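Local coordinates for protein endonuclease IV (Thermus thermophilus, PDB 3AAM) that cleaves phosphodiester bonds at apurinic or apyrimidinic sites in DNA during base excision repair and has 3'-5' exonuclease activity, at residues A30-A35 against P65-A70; Y4-S9 against F245-P250. One frame throughout, in Å; residues are numbered along the deposited sequence.

How the contacts relate
Both contacts pair neighbouring parallel strands of one curled sheet, and their centres lie about 9 Å apart. Contact 2 joins the first strand to the last; contact 1, between 30-35 and 65-70, is nested within the long loop so closed. The two meet directly. Gln32 O of contact 1 takes a probable hydrogen bond of 2.7 Å from Leu8 N of contact 2, and Gln32 NE2 probably donates to Glu248 OE2 at 2.9 Å. The metal site of His172, Asp217 and His219 lies nearer contact 1. The bound manganese is about 7 Å from the side chain of His69 and about 11 Å from that of Leu247.

Contact 1: A30-A35 against P65-A70; sequences AFQIFA and PAVIHA. With PO4 (phosphate ion), chain C.
Ala66 sets its methyl over one face of the Phe31 ring. The methyl CB lies 4.1 Å from the ring centroid and is displaced toward CZ, a CH-pi contact. Phe31 has CG between its own N and carbonyl carbon (chi1 71°), and the ring reaches over Ala66. On the sheet face that carries Phe31 and Ala66, Ile33 CG1 meets Ile68 CG1 at 3.9 Å, and the two branched chains cross obliquely. Helix 48-60 adds Phe54 and Arg58 against Phe31, while helix 82-100 packs on Ile68. This is the tight, buried part.

Four backbone hydrogen bonds join the strands in parallel register, from Phe31 N to Pro65 O through to His69 N and Ile33 O, the last 2.8 Å long. Strand 31-34, helix 48-60 and strand 66-69 form one beta-alpha-beta unit of the TIM barrel. The other face carries Gln32, Val67, Phe34 and His69; Gln32, Val67 and His69 are turned into the barrel. Gln32 is extended, with CG anti to N (chi1 176°). Gln32 OE1 touches Val67 CG1 at 3.7 Å, and Gln32 NE2 lies beside the edge of the His69 ring. The amide and ring planes are 76° apart. Glu248 accepts a hydrogen bond from this NE2.

Toward the C-terminal ends the contact is looser and partly exposed. Phe34 presents its edge to His69 O, with Phe34 CD1 3.2 Å away. A water bridges Ala35 N and His69 O, which are 4.4 Å apart. The imidazole of His69 is gripped at both nitrogens. His69 ND1 donates to a lone pair of Ala70 O at 2.6 Å, nearly in the ring plane. His69 NE2 donates at 2.9 Å to O2 of a phosphate ion, probably from the crystallisation liquor.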
loop_
_atom_site.group_PDB
_atom_site.type_symbol
_atom_site.label_atom_id
_atom_site.label_comp_id
_atom_site.label_asym_id
_atom_site.label_seq_id
_atom_site.Cartn_x
_atom_site.Cartn_y
_atom_site.Cartn_z
ATOM N N ALA A 30 12.705 2.636 0.236
ATOM C CA ALA A 30 11.421 2.528 0.917
ATOM C C ALA A 30 11.075 1.049 0.951
ATOM O O ALA A 30 11.598 0.274 0.153
ATOM C CB ALA A 30 10.347 3.302 0.160
ATOM N N PHE A 31 10.216 0.647 1.883
ATOM C CA PHE A 31 9.810 -0.752 1.945
ATOM C C PHE A 31 8.469 -0.946 2.637
ATOM O O PHE A 31 7.955 -0.046 3.305
ATOM C CB PHE A 31 10.901 -1.623 2.602
ATOM C CG PHE A 31 11.061 -1.414 4.082
ATOM C CD1 PHE A 31 10.350 -2.193 4.994
ATOM C CD2 PHE A 31 11.936 -0.452 4.568
ATOM C CE1 PHE A 31 10.514 -2.012 6.373
ATOM C CE2 PHE A 31 12.104 -0.265 5.938
ATOM C CZ PHE A 31 11.394 -1.045 6.842
ATOM N N GLN A 32 7.902 -2.129 2.446
ATOM C CA GLN A 32 6.608 -2.478 3.009
ATOM C C GLN A 32 6.679 -3.870 3.616
ATOM O O GLN A 32 7.390 -4.731 3.115
ATOM C CB GLN A 32 5.557 -2.433 1.895
ATOM C CG GLN A 32 4.163 -2.869 2.298
ATOM C CD GLN A 32 3.162 -2.665 1.180
ATOM O OE1 GLN A 32 2.716 -1.547 0.929
ATOM N NE2 GLN A 32 2.820 -3.747 0.488
ATOM N N ILE A 33 5.933 -4.074 4.696
ATOM C CA ILE A 33 5.878 -5.357 5.384
ATOM C C ILE A 33 4.474 -5.578 5.928
ATOM O O ILE A 33 3.637 -4.674 5.898
ATOM C CB ILE A 33 6.822 -5.391 6.602
ATOM C CG1 ILE A 33 6.483 -4.231 7.547
ATOM C CG2 ILE A 33 8.279 -5.309 6.160
ATOM C CD1 ILE A 33 7.181 -4.310 8.903
ATOM N N PHE A 34 4.219 -6.793 6.402
ATOM C CA PHE A 34 2.947 -7.120 7.034
ATOM C C PHE A 34 3.289 -7.017 8.516
ATOM O O PHE A 34 4.469 -6.982 8.871
ATOM C CB PHE A 34 2.511 -8.559 6.735
ATOM C CG PHE A 34 2.020 -8.782 5.334
ATOM C CD1 PHE A 34 0.976 -8.025 4.814
ATOM C CD2 PHE A 34 2.578 -9.784 4.544
ATOM C CE1 PHE A 34 0.492 -8.263 3.527
ATOM C CE2 PHE A 34 2.101 -10.032 3.254
ATOM C CZ PHE A 34 1.057 -9.268 2.746
ATOM N N ALA A 35 2.275 -6.962 9.375
ATOM C CA ALA A 35 2.503 -6.897 10.818
ATOM C C ALA A 35 2.363 -8.294 11.421
ATOM O O ALA A 35 2.624 -8.506 12.607
ATOM C CB ALA A 35 1.515 -5.933 11.465
ATOM N N PRO A 65 11.343 5.263 4.454
ATOM C CA PRO A 65 9.904 5.256 4.713
ATOM C C PRO A 65 9.420 3.817 4.700
ATOM O O PRO A 65 9.820 3.017 3.842
ATOM C CB PRO A 65 9.341 6.057 3.546
ATOM C CG PRO A 65 10.439 7.017 3.238
ATOM C CD PRO A 65 11.667 6.148 3.322
ATOM N N ALA A 66 8.558 3.488 5.652
ATOM C CA ALA A 66 8.033 2.139 5.752
ATOM C C ALA A 66 6.516 2.144 5.729
ATOM O O ALA A 66 5.874 3.113 6.141
ATOM C CB ALA A 66 8.532 1.484 7.027
ATOM N N VAL A 67 5.948 1.050 5.239
ATOM C CA VAL A 67 4.508 0.906 5.160
ATOM C C VAL A 67 4.128 -0.480 5.649
ATOM O O VAL A 67 4.797 -1.458 5.325
ATOM C CB VAL A 67 4.000 1.020 3.699
ATOM C CG1 VAL A 67 2.490 0.902 3.666
ATOM C CG2 VAL A 67 4.453 2.328 3.078
ATOM N N ILE A 68 3.066 -0.561 6.441
ATOM C CA ILE A 68 2.578 -1.850 6.903
ATOM C C ILE A 68 1.292 -2.117 6.129
ATOM O O ILE A 68 0.391 -1.277 6.097
ATOM C CB ILE A 68 2.298 -1.857 8.427
ATOM C CG1 ILE A 68 3.618 -2.073 9.176
ATOM C CG2 ILE A 68 1.283 -2.942 8.777
ATOM C CD1 ILE A 68 3.505 -2.045 10.689
ATOM N N HIS A 69 1.229 -3.274 5.476
ATOM C CA HIS A 69 0.054 -3.650 4.703
ATOM C C HIS A 69 -0.833 -4.557 5.552
ATOM O O HIS A 69 -0.341 -5.484 6.194
ATOM C CB HIS A 69 0.474 -4.405 3.432
ATOM C CG HIS A 69 -0.559 -4.392 2.346
ATOM N ND1 HIS A 69 -1.848 -4.844 2.532
ATOM C CD2 HIS A 69 -0.493 -3.964 1.062
ATOM C CE1 HIS A 69 -2.531 -4.693 1.411
ATOM N NE2 HIS A 69 -1.733 -4.163 0.504
ATOM N N ALA A 70 -2.132 -4.277 5.570
ATOM C CA ALA A 70 -3.080 -5.103 6.310
ATOM C C ALA A 70 -3.295 -6.371 5.489
ATOM O O ALA A 70 -3.040 -6.389 4.285
ATOM C CB ALA A 70 -4.404 -4.358 6.484
HETATM P P PO4 C . -3.316 -5.363 -2.524
HETATM O O1 PO4 C . -2.779 -6.772 -2.070
HETATM O O2 PO4 C . -2.175 -4.287 -2.354
HETATM O O3 PO4 C . -3.750 -5.434 -4.017
HETATM O O4 PO4 C . -4.561 -4.972 -1.639
HETATM O O HOH W 1 -0.468 -6.859 8.608
#

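Contact 2: Y4-S9 against F245-P250; sequences YGFHLS and FILETP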
loop_
_atom_site.group_PDB
_atom_site.type_symbol
_atom_site.label_atom_id
_atom_site.label_comp_id
_atom_site.label_asym_id
_atom_site.label_seq_id
_atom_site.Cartn_x
_atom_site.Cartn_y
_atom_site.Cartn_z
ATOM N N TYR A 4 11.527 4.170 -3.782
ATOM C CA TYR A 4 10.977 2.929 -4.307
ATOM C C TYR A 4 11.370 1.716 -3.474
ATOM O O TYR A 4 12.429 1.683 -2.845
ATOM C CB TYR A 4 11.458 2.735 -5.750
ATOM C CG TYR A 4 12.959 2.599 -5.854
ATOM C CD1 TYR A 4 13.568 1.344 -5.816
ATOM C CD2 TYR A 4 13.776 3.727 -5.912
ATOM C CE1 TYR A 4 14.956 1.217 -5.827
ATOM C CE2 TYR A 4 15.166 3.612 -5.924
ATOM C CZ TYR A 4 15.747 2.353 -5.880
ATOM O OH TYR A 4 17.121 2.238 -5.873
ATOM N N GLY A 5 10.511 0.705 -3.490
ATOM C CA GLY A 5 10.800 -0.495 -2.731
ATOM C C GLY A 5 9.857 -1.635 -3.036
ATOM O O GLY A 5 8.984 -1.534 -3.904
ATOM N N PHE A 6 10.044 -2.725 -2.300
ATOM C CA PHE A 6 9.239 -3.934 -2.451
ATOM C C PHE A 6 8.584 -4.266 -1.126
ATOM O O PHE A 6 8.805 -3.602 -0.111
ATOM C CB PHE A 6 10.108 -5.150 -2.791
ATOM C CG PHE A 6 10.952 -5.001 -4.016
ATOM C CD1 PHE A 6 10.418 -4.505 -5.199
ATOM C CD2 PHE A 6 12.278 -5.432 -4.004
ATOM C CE1 PHE A 6 11.189 -4.446 -6.357
ATOM C CE2 PHE A 6 13.057 -5.378 -5.153
ATOM C CZ PHE A 6 12.516 -4.887 -6.330
ATOM N N HIS A 7 7.784 -5.325 -1.151
ATOM C CA HIS A 7 7.168 -5.828 0.057
ATOM C C HIS A 7 8.154 -6.895 0.516
ATOM O O HIS A 7 8.445 -7.844 -0.223
ATOM C CB HIS A 7 5.807 -6.457 -0.227
ATOM C CG HIS A 7 5.068 -6.832 1.015
ATOM N ND1 HIS A 7 5.474 -7.860 1.838
ATOM C CD2 HIS A 7 3.988 -6.274 1.612
ATOM C CE1 HIS A 7 4.674 -7.920 2.887
ATOM N NE2 HIS A 7 3.764 -6.970 2.775
ATOM N N LEU A 8 8.681 -6.718 1.723
ATOM C CA LEU A 8 9.673 -7.628 2.288
ATOM C C LEU A 8 9.091 -8.535 3.365
ATOM O O LEU A 8 8.128 -8.172 4.044
ATOM C CB LEU A 8 10.829 -6.815 2.878
ATOM C CG LEU A 8 11.446 -5.755 1.957
ATOM C CD1 LEU A 8 12.473 -4.940 2.734
ATOM C CD2 LEU A 8 12.081 -6.425 0.748
ATOM N N SER A 9 9.705 -9.703 3.528
ATOM C CA SER A 9 9.264 -10.682 4.514
ATOM C C SER A 9 9.719 -10.356 5.929
ATOM O O SER A 9 10.763 -9.735 6.131
ATOM C CB SER A 9 9.785 -12.070 4.132
ATOM O OG SER A 9 9.495 -13.010 5.148
ATOM N N PHE A 245 6.873 4.759 -3.560
ATOM C CA PHE A 245 6.362 3.790 -4.520
ATOM C C PHE A 245 6.750 2.377 -4.104
ATOM O O PHE A 245 7.928 2.083 -3.902
ATOM C CB PHE A 245 6.920 4.090 -5.912
ATOM C CG PHE A 245 6.405 5.373 -6.510
ATOM C CD1 PHE A 245 5.346 5.362 -7.405
ATOM C CD2 PHE A 245 6.971 6.593 -6.156
ATOM C CE1 PHE A 245 4.853 6.545 -7.950
ATOM C CE2 PHE A 245 6.485 7.785 -6.693
ATOM C CZ PHE A 245 5.424 7.761 -7.592
ATOM N N ILE A 246 5.750 1.511 -3.968
ATOM C CA ILE A 246 5.971 0.121 -3.578
ATOM C C ILE A 246 5.407 -0.837 -4.621
ATOM O O ILE A 246 4.241 -0.731 -5.011
ATOM C CB ILE A 246 5.289 -0.193 -2.211
ATOM C CG1 ILE A 246 5.911 0.654 -1.098
ATOM C CG2 ILE A 246 5.421 -1.673 -1.882
ATOM C CD1 ILE A 246 7.394 0.373 -0.853
ATOM N N LEU A 247 6.237 -1.771 -5.074
ATOM C CA LEU A 247 5.820 -2.777 -6.044
ATOM C C LEU A 247 5.448 -4.007 -5.222
ATOM O O LEU A 247 6.144 -4.342 -4.260
ATOM C CB LEU A 247 6.971 -3.113 -7.001
ATOM C CG LEU A 247 6.669 -4.178 -8.058
ATOM C CD1 LEU A 247 5.550 -3.713 -8.989
ATOM C CD2 LEU A 247 7.935 -4.459 -8.855
ATOM N N GLU A 248 4.345 -4.659 -5.584
ATOM C CA GLU A 248 3.871 -5.840 -4.864
ATOM C C GLU A 248 3.765 -7.024 -5.820
ATOM O O GLU A 248 2.685 -7.345 -6.305
ATOM C CB GLU A 248 2.499 -5.559 -4.248
ATOM C CG GLU A 248 2.426 -4.300 -3.391
ATOM C CD GLU A 248 1.026 -4.048 -2.867
ATOM O OE1 GLU A 248 0.074 -4.084 -3.679
ATOM O OE2 GLU A 248 0.874 -3.811 -1.653
ATOM N N THR A 249 4.895 -7.665 -6.093
ATOM C CA THR A 249 4.925 -8.801 -7.006
ATOM C C THR A 249 5.838 -9.888 -6.445
ATOM O O THR A 249 6.517 -9.674 -5.449
ATOM C CB THR A 249 5.429 -8.359 -8.385
ATOM O OG1 THR A 249 6.729 -7.774 -8.244
ATOM C CG2 THR A 249 4.479 -7.344 -8.995
ATOM N N PRO A 250 5.855 -11.073 -7.074
ATOM C CA PRO A 250 6.704 -12.170 -6.596
ATOM C C PRO A 250 8.153 -11.751 -6.341
ATOM O O PRO A 250 8.747 -11.010 -7.128
ATOM C CB PRO A 250 6.567 -13.205 -7.704
ATOM C CG PRO A 250 5.137 -13.016 -8.126
ATOM C CD PRO A 250 5.037 -11.507 -8.221
HETATM O O HOH W 2 7.291 -6.624 -3.718
#
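Phe6 and Leu247 lie side by side and point the same way, on the sheet face toward helix 253-267. Leu247 CD2 comes obliquely to the Phe6 ring, 4.1 Å from Phe6 CE1. Leu247 CB comes equally near Phe6 CD1. Leu260 and Asn259 of the helix cover Phe6.

On the opposite face Ile246 turns toward Gly5, which has no side chain. Both chi1 and chi2 of Ile246 are near -63°, and these torsions bring Ile246 CD1 to 3.9 Å from Gly5 C. The methyl sits close to the place a CB on Gly5 would take. CG2 lies against Gly5 O and the carbonyl carbon of Phe6. An alanine in place of Ile246 would remove CG1, CG2 and CD1 and is likely to open a gap beside Gly5.

At the start of the pair, Tyr4 and Phe245 lead away from each other. Tyr4 OH is hydrogen-bonded to Arg264 NE, and Phe245 meets Phe235 edge-to-face.

The backbones carry two hydrogen bonds. Gly5 N donates to Phe245 O at 3.0 Å, a bent bond (133° at H). Leu247 N donates to Gly5 O almost straight, at 171°. Beyond them the strands part, and a water links His7 N to Leu247 O. Glu248 O then accepts a hydrogen bond from ND1 of the metal ligand His219. Such parallel pairing of first and last strands is the closure of a TIM barrel.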